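Local coordinates for IMC sub-compartment protein ISP1 (Toxoplasma gondii, PDB 4CHM), which belongs to the inner membrane complex sub-compartment proteins, a pleckstrin homology-fold family critical for replication of the parasite, at residues A[41-44]-A[45-48]; A[111-114]-A[115-119]; A[81-84]-A[85-88]; A[13-16]-A[17-20]. All blocks are in the same frame, centred on the assembly; numbering follows the deposited sequence.

Interaction 1: A[41-44]-A[45-48]; sequences HYNE and ADSS
The Y42 ring lies alongside S47 and S48 and meets them obliquely: CD1 is 3.2 Å from S48 O, while CZ and OH reach past to S47, whose CB sits close against the hydroxyl oxygen. The second pair of flat groups, the N43 amide and the D46 carboxylate, cross with their planes 58° apart. N43 CG stands trans to the backbone N (chi1 -173°), which carries OD1 round to the turn, where it accepts from D46 N at 3.2 Å along a nearly straight N-H line (170°). Both pairs belong to the tight end of the beta hairpin formed by strands 35-43 and 48-53. N43 and S48 form an antiparallel hydrogen-bonded pair, with N43 N to S48 O at 2.8 Å and S48 N to N43 O at 3.1 Å, and because S47 and S48 both face N43 this is a G1 beta bulge. S47 takes the left-handed backbone conformation of the G1 position. A weak bond from S47 N to E44 O spans the turn, and S48 OG gives a short one, 2.5 Å, to D46 OD1 on its syn side, which ties down that carboxylate. Helix 10-22 covers part of this hairpin end: the Y42 side chain rests on L20 and L21, and E44 on L21.

Interaction 2: A[111-114]-A[115-119]; sequences DKTC and FVDLL
Four backbone bonds join D111-C114 to F115-L119 along one stretch of alpha helix. The outer two are firm, F115 N to D111 O and L118 N to C114 O, both 2.9 Å. The middle two are longer and weak: V116 N to K112 O at 3.4 Å and D117 N to T113 O at 3.5 Å.

Side chains meet the helix backbone more than they meet each other. F115 CB packs on D111 O (3.5 Å), and L118 CB lies 3.4 Å from C114 O one turn on. V116 sets its CG2 methyl 3.8 Å from K112 O. D117 turns CG back beside its own N (chi1 -63°), and this brings OD2 to 3.3 Å from T113 O, two acceptors side by side and not a hydrogen bond.

The polar ends find partners beyond the segments: D111 with R19 in a salt bridge, K112 NZ with E88 O, and T113 OG1 with V109 O.

This helix, 109-125, is the C-terminal helix of the pleckstrin homology fold. F115 packs on V91 and L93 of strand 90-95 and meets the F106 ring at about 40°, V116 also rests on V91, and C114 and D117 lie against helix 10-22.

Interaction 3: A[81-84]-A[85-88]; sequences KANL and VDDE
N83 reaches forward along the chain to V85 and D86, and its side chain can be followed outward. From CB the torsion places CG trans to the backbone N, and this chi1 of -168° carries the amide across the D86 side chain at about a right angle: CG is 3.8 Å from D86 CB. At the tip the two ends of the amide do different work. OD1 accepts from D86 N at 3.0 Å, the donor tilted from the carbonyl plane, and more weakly from V85 N at 3.3 Å, a geometry consistent with an Asx turn at N83, though the bond to V85 N that defines it is weak. ND2 donates to D86 OD2 at 2.6 Å, a short, nearly straight bond (170°) with the oxygen lying in the amide plane and met on its anti side. Backbone and side chain of D86 therefore hold both ends of one amide, which fixes its rotation. The carboxylate is turned 57° against the amide, and its other oxygen, OD1, makes a salt bridge with R72.

The chain then makes a type I beta turn from V85 to E88. Two waters stitch it back to the preceding residues: one lies between N83 O and D87 N, accepting from D87 N at 3.0 Å, while the second bridges D87 OD1, at 2.6 Å, and L84 O, the latter weakly. D87 is also held by S89 N and by a salt bridge to R105.

All this lies in the long connection between helix 72-76 and strand 90-95. V85 packs on R72, L75 and Q76 of that helix, and L84 touches L29 of strand 24-29.

Interaction 4: A[13-16]-A[17-20]; sequences IEDL and HRRL
Regular alpha-helical hydrogen bonds link I13-L16 to H17-L20, each donor reaching the carbonyl four residues back, with H17 N to I13 O at 2.9 Å and L20 N to L16 O at 2.8 Å. D15 carries the main side-chain contact. Its CG lies trans to the backbone N (chi1 -177°), and the carboxylate is shared between two arginines. R18 lies beside it, pointing the same way, and brings NH1 to OD1 at 2.7 Å; the oxygen is in the guanidinium plane, though R18 comes from above the carboxylate plane. R19 approaches side-on, NE at 3.0 Å and NH2 at 3.1 Å both donating to OD2. Helix 10-22, which supplies this salt-bridge network, packs against the C-terminal helix of the pleckstrin homology fold: R19 NH1 makes a salt bridge with D111, and L16 rests on C114 and F115. One face of the R19 guanidinium covers L16, with NH2 3.5 Å from L16 CA, and L16 CD1 also touches that group. E14, the residue before D15, bends at chi2 and offers OE1 to H17 ND1, three residues on, at 3.3 Å, near the plane of the imidazole but from above the carboxylate, whose plane stands 82° from the ring.

In the fold
Interactions 2 and 4 are single stretches of two helices that pack together, their centres about 9 Å apart, joined by apolar contacts around L16 and a salt bridge; interaction 2 lies nearest the chain centre, with half its touching residues buried. Interactions 1 and 3 are turns toward the periphery, on opposite sides of the chain's centre, their own centres about 28 Å apart. Interaction 1 meets interaction 4 through Y42 N and L20 O, 3.0 Å apart, while interaction 3 reaches interaction 2 through K112. Chemistry follows place: helix backbone bonds with buried apolar side chains in 111-119, a charged network on partly exposed 13-20, and asparagine-centred turns in 41-48 and 81-88, the latter with waters.

Interaction 1: A[41-44]-A[45-48]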
# COMPACT_ATOMS: atom_id res chain seq x y z
N HIS A 41 0.73 -7.42 5.71
CA HIS A 41 0.30 -8.78 5.50
C HIS A 41 -1.10 -8.81 4.97
O HIS A 41 -1.89 -7.93 5.26
CB HIS A 41 0.38 -9.58 6.81
CG HIS A 41 -0.06 -11.01 6.68
ND1 HIS A 41 -1.27 -11.43 7.08
CD2 HIS A 41 0.63 -12.16 6.24
CE1 HIS A 41 -1.38 -12.78 6.89
NE2 HIS A 41 -0.22 -13.22 6.38
N TYR A 42 -1.40 -9.80 4.14
CA TYR A 42 -2.80 -10.04 3.74
C TYR A 42 -3.29 -11.33 4.32
O TYR A 42 -2.64 -12.37 4.16
CB TYR A 42 -2.94 -10.13 2.22
CG TYR A 42 -4.40 -10.23 1.79
CD1 TYR A 42 -5.30 -9.21 2.12
CD2 TYR A 42 -4.89 -11.36 1.15
CE1 TYR A 42 -6.63 -9.29 1.76
CE2 TYR A 42 -6.23 -11.44 0.78
CZ TYR A 42 -7.09 -10.41 1.09
OH TYR A 42 -8.43 -10.48 0.74
N ASN A 43 -4.46 -11.26 4.97
CA ASN A 43 -5.15 -12.43 5.53
C ASN A 43 -6.37 -12.79 4.67
O ASN A 43 -7.41 -12.15 4.77
CB ASN A 43 -5.60 -12.12 6.98
CG ASN A 43 -6.19 -13.33 7.69
OD1 ASN A 43 -7.23 -13.85 7.30
ND2 ASN A 43 -5.51 -13.80 8.72
N GLU A 44 -6.22 -13.78 3.81
CA GLU A 44 -7.27 -14.08 2.82
C GLU A 44 -8.52 -14.74 3.45
O GLU A 44 -9.61 -14.59 2.93
CB GLU A 44 -6.73 -14.92 1.65
CG GLU A 44 -6.28 -16.33 2.04
CD GLU A 44 -5.14 -16.86 1.17
OE1 GLU A 44 -5.00 -16.39 0.02
OE2 GLU A 44 -4.38 -17.74 1.64
N ALA A 45 -8.35 -15.41 4.59
CA ALA A 45 -9.49 -15.96 5.33
C ALA A 45 -10.57 -14.88 5.57
O ALA A 45 -11.67 -14.96 5.02
CB ALA A 45 -9.04 -16.59 6.65
N ASP A 46 -10.24 -13.83 6.32
CA ASP A 46 -11.20 -12.75 6.54
C ASP A 46 -11.02 -11.57 5.57
O ASP A 46 -11.63 -10.52 5.75
CB ASP A 46 -11.16 -12.28 8.00
CG ASP A 46 -10.02 -11.32 8.28
OD1 ASP A 46 -9.18 -11.14 7.38
OD2 ASP A 46 -9.96 -10.77 9.39
N SER A 47 -10.22 -11.78 4.53
CA SER A 47 -9.89 -10.73 3.54
C SER A 47 -9.60 -9.34 4.18
O SER A 47 -10.36 -8.36 4.01
CB SER A 47 -10.95 -10.66 2.43
OG SER A 47 -12.13 -10.04 2.89
N SER A 48 -8.52 -9.28 4.96
CA SER A 48 -8.07 -8.03 5.55
C SER A 48 -6.54 -7.87 5.44
O SER A 48 -5.80 -8.86 5.30
CB SER A 48 -8.53 -7.93 7.01
OG SER A 48 -7.97 -8.97 7.80

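Interaction 2: A[111-114]-A[115-119]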
# COMPACT_ATOMS: atom_id res chain seq x y z
N ASP A 111 7.08 -2.56 -6.97
CA ASP A 111 6.21 -3.03 -5.93
C ASP A 111 5.04 -2.08 -5.72
O ASP A 111 3.94 -2.51 -5.61
CB ASP A 111 6.99 -3.24 -4.63
CG ASP A 111 7.47 -4.66 -4.46
OD1 ASP A 111 7.21 -5.48 -5.32
OD2 ASP A 111 8.08 -4.96 -3.47
N LYS A 112 5.29 -0.79 -5.75
CA LYS A 112 4.25 0.17 -5.55
C LYS A 112 3.21 -0.06 -6.65
O LYS A 112 2.05 -0.15 -6.37
CB LYS A 112 4.84 1.58 -5.67
CG LYS A 112 3.91 2.76 -5.45
CD LYS A 112 2.89 2.91 -6.56
CE LYS A 112 2.82 4.32 -7.11
NZ LYS A 112 3.89 4.69 -8.04
N THR A 113 3.67 -0.21 -7.88
CA THR A 113 2.78 -0.40 -9.01
C THR A 113 2.00 -1.70 -8.94
O THR A 113 0.81 -1.69 -9.11
CB THR A 113 3.51 -0.32 -10.35
OG1 THR A 113 4.20 0.91 -10.46
CG2 THR A 113 2.55 -0.43 -11.46
N CYS A 114 2.68 -2.79 -8.63
CA CYS A 114 2.02 -4.10 -8.46
C CYS A 114 0.98 -4.11 -7.38
O CYS A 114 -0.01 -4.82 -7.50
CB CYS A 114 3.02 -5.22 -8.15
SG CYS A 114 4.00 -5.68 -9.57
N PHE A 115 1.26 -3.44 -6.27
CA PHE A 115 0.32 -3.40 -5.17
C PHE A 115 -1.01 -2.85 -5.59
O PHE A 115 -2.07 -3.32 -5.13
CB PHE A 115 0.84 -2.56 -4.01
CG PHE A 115 -0.04 -2.64 -2.77
CD1 PHE A 115 -0.13 -3.83 -2.04
CD2 PHE A 115 -0.70 -1.54 -2.31
CE1 PHE A 115 -0.88 -3.90 -0.86
CE2 PHE A 115 -1.53 -1.61 -1.17
CZ PHE A 115 -1.59 -2.79 -0.44
N VAL A 116 -0.97 -1.75 -6.35
CA VAL A 116 -2.22 -1.10 -6.80
C VAL A 116 -3.08 -2.08 -7.62
O VAL A 116 -4.26 -2.25 -7.34
CB VAL A 116 -1.95 0.23 -7.57
CG1 VAL A 116 -3.22 0.75 -8.23
CG2 VAL A 116 -1.42 1.29 -6.59
N ASP A 117 -2.46 -2.77 -8.56
CA ASP A 117 -3.14 -3.80 -9.34
C ASP A 117 -3.64 -4.97 -8.53
O ASP A 117 -4.75 -5.37 -8.68
CB ASP A 117 -2.21 -4.33 -10.40
CG ASP A 117 -1.82 -3.28 -11.39
OD1 ASP A 117 -2.69 -2.57 -11.86
OD2 ASP A 117 -0.66 -3.17 -11.68
N LEU A 118 -2.83 -5.49 -7.63
CA LEU A 118 -3.22 -6.61 -6.81
C LEU A 118 -4.40 -6.29 -5.90
O LEU A 118 -5.27 -7.09 -5.72
CB LEU A 118 -2.05 -7.09 -5.96
CG LEU A 118 -2.33 -8.24 -5.01
CD1 LEU A 118 -2.73 -9.49 -5.76
CD2 LEU A 118 -1.18 -8.51 -4.07
N LEU A 119 -4.40 -5.11 -5.31
CA LEU A 119 -5.47 -4.69 -4.44
C LEU A 119 -6.78 -4.56 -5.19
O LEU A 119 -7.82 -4.93 -4.73
CB LEU A 119 -5.11 -3.40 -3.75
CG LEU A 119 -5.14 -3.43 -2.25
CD1 LEU A 119 -6.54 -3.20 -1.77
CD2 LEU A 119 -4.58 -4.69 -1.65

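Interaction 3: A[81-84]-A[85-88]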
# COMPACT_ATOMS: atom_id res chain seq x y z
N LYS A 81 3.70 16.08 6.69
CA LYS A 81 5.02 16.65 6.60
C LYS A 81 5.98 15.67 5.89
O LYS A 81 7.15 16.03 5.59
CB LYS A 81 5.55 16.98 8.03
CG LYS A 81 5.05 18.32 8.60
CD LYS A 81 5.85 19.52 8.05
CE LYS A 81 5.57 20.75 8.89
NZ LYS A 81 6.40 21.94 8.56
N ALA A 82 5.51 14.43 5.66
CA ALA A 82 6.32 13.42 4.95
C ALA A 82 6.32 13.69 3.45
O ALA A 82 5.44 14.39 2.94
CB ALA A 82 5.81 12.01 5.23
N ASN A 83 7.31 13.15 2.75
CA ASN A 83 7.34 13.23 1.31
C ASN A 83 6.76 11.95 0.71
O ASN A 83 7.41 10.91 0.70
CB ASN A 83 8.78 13.49 0.82
CG ASN A 83 8.83 13.87 -0.65
OD1 ASN A 83 8.10 13.30 -1.48
ND2 ASN A 83 9.69 14.80 -0.99
N LEU A 84 5.50 12.01 0.27
CA LEU A 84 4.83 10.82 -0.20
C LEU A 84 5.15 10.55 -1.67
O LEU A 84 4.94 9.42 -2.16
CB LEU A 84 3.30 10.91 0.01
CG LEU A 84 2.78 11.12 1.45
CD1 LEU A 84 1.27 11.01 1.52
CD2 LEU A 84 3.45 10.18 2.45
N VAL A 85 5.48 11.59 -2.43
CA VAL A 85 5.45 11.50 -3.89
C VAL A 85 6.77 11.36 -4.63
O VAL A 85 6.82 10.78 -5.71
CB VAL A 85 4.68 12.69 -4.50
CG1 VAL A 85 3.25 12.73 -3.99
CG2 VAL A 85 5.41 13.99 -4.22
N ASP A 86 7.83 11.91 -4.07
CA ASP A 86 9.08 12.06 -4.80
C ASP A 86 9.76 10.75 -5.23
O ASP A 86 10.41 10.70 -6.27
CB ASP A 86 10.02 13.07 -4.14
CG ASP A 86 9.59 14.50 -4.43
OD1 ASP A 86 9.12 14.76 -5.56
OD2 ASP A 86 9.70 15.37 -3.54
N ASP A 87 9.64 9.71 -4.42
CA ASP A 87 10.15 8.40 -4.81
C ASP A 87 9.14 7.55 -5.61
O ASP A 87 9.46 6.44 -6.03
CB ASP A 87 10.67 7.62 -3.60
CG ASP A 87 9.58 7.21 -2.65
OD1 ASP A 87 8.39 7.28 -3.03
OD2 ASP A 87 9.91 6.80 -1.52
N GLU A 88 7.93 8.07 -5.81
CA GLU A 88 6.88 7.31 -6.54
C GLU A 88 6.83 5.86 -6.09
O GLU A 88 6.57 4.97 -6.90
CB GLU A 88 7.08 7.36 -8.08
CG GLU A 88 7.01 8.76 -8.66
CD GLU A 88 8.34 9.52 -8.58
OE1 GLU A 88 9.43 8.88 -8.40
OE2 GLU A 88 8.30 10.76 -8.78
O HOH W 1 8.99 10.41 -1.56
O HOH W 2 7.05 7.62 -0.78

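Interaction 4: A[13-16]-A[17-20]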
# COMPACT_ATOMS: atom_id res chain seq x y z
N ILE A 13 2.78 -9.39 -10.40
CA ILE A 13 1.68 -9.23 -9.45
C ILE A 13 1.52 -10.47 -8.55
O ILE A 13 1.28 -10.36 -7.34
CB ILE A 13 0.36 -8.92 -10.16
CG1 ILE A 13 0.43 -7.53 -10.80
CG2 ILE A 13 -0.83 -9.02 -9.20
CD1 ILE A 13 -0.60 -7.31 -11.90
N GLU A 14 1.73 -11.64 -9.12
CA GLU A 14 1.61 -12.84 -8.32
C GLU A 14 2.77 -12.96 -7.33
O GLU A 14 2.61 -13.51 -6.24
CB GLU A 14 1.51 -14.08 -9.18
CG GLU A 14 1.65 -15.36 -8.37
CD GLU A 14 0.52 -15.56 -7.34
OE1 GLU A 14 -0.57 -14.97 -7.50
OE2 GLU A 14 0.73 -16.36 -6.40
N ASP A 15 3.93 -12.47 -7.72
CA ASP A 15 5.06 -12.47 -6.83
C ASP A 15 4.82 -11.55 -5.63
O ASP A 15 5.10 -11.93 -4.49
CB ASP A 15 6.34 -12.08 -7.59
CG ASP A 15 7.59 -12.14 -6.71
OD1 ASP A 15 8.14 -13.24 -6.52
OD2 ASP A 15 7.97 -11.11 -6.14
N LEU A 16 4.29 -10.36 -5.88
CA LEU A 16 3.91 -9.49 -4.79
C LEU A 16 2.84 -10.18 -3.92
O LEU A 16 2.87 -10.09 -2.69
CB LEU A 16 3.39 -8.16 -5.32
CG LEU A 16 2.99 -7.21 -4.21
CD1 LEU A 16 4.20 -6.96 -3.31
CD2 LEU A 16 2.48 -5.91 -4.79
N HIS A 17 1.92 -10.90 -4.56
CA HIS A 17 0.85 -11.61 -3.82
C HIS A 17 1.44 -12.61 -2.85
O HIS A 17 1.10 -12.63 -1.65
CB HIS A 17 -0.05 -12.32 -4.82
CG HIS A 17 -1.33 -12.84 -4.24
ND1 HIS A 17 -1.93 -13.94 -4.71
CD2 HIS A 17 -2.18 -12.32 -3.27
CE1 HIS A 17 -3.09 -14.13 -4.06
NE2 HIS A 17 -3.24 -13.14 -3.19
N ARG A 18 2.40 -13.39 -3.33
CA ARG A 18 3.08 -14.34 -2.47
C ARG A 18 3.77 -13.64 -1.29
O ARG A 18 3.66 -14.09 -0.15
CB ARG A 18 4.09 -15.17 -3.26
CG ARG A 18 4.79 -16.21 -2.40
CD ARG A 18 6.04 -16.77 -3.06
NE ARG A 18 7.24 -16.09 -2.59
CZ ARG A 18 7.92 -15.19 -3.29
NH1 ARG A 18 7.52 -14.88 -4.52
NH2 ARG A 18 9.00 -14.62 -2.78
N ARG A 19 4.45 -12.54 -1.53
CA ARG A 19 5.12 -11.85 -0.46
C ARG A 19 4.14 -11.22 0.55
O ARG A 19 4.38 -11.25 1.71
CB ARG A 19 6.12 -10.86 -0.98
CG ARG A 19 7.34 -11.49 -1.61
CD ARG A 19 8.26 -10.43 -2.14
NE ARG A 19 7.83 -9.95 -3.41
CZ ARG A 19 7.65 -8.69 -3.74
NH1 ARG A 19 7.88 -7.76 -2.87
NH2 ARG A 19 7.26 -8.38 -4.94
N LEU A 20 3.04 -10.70 0.06
CA LEU A 20 1.99 -10.15 0.92
C LEU A 20 1.40 -11.20 1.84
O LEU A 20 1.09 -10.92 3.01
CB LEU A 20 0.88 -9.51 0.08
CG LEU A 20 -0.11 -8.53 0.70
CD1 LEU A 20 0.59 -7.46 1.55
CD2 LEU A 20 -1.01 -7.89 -0.36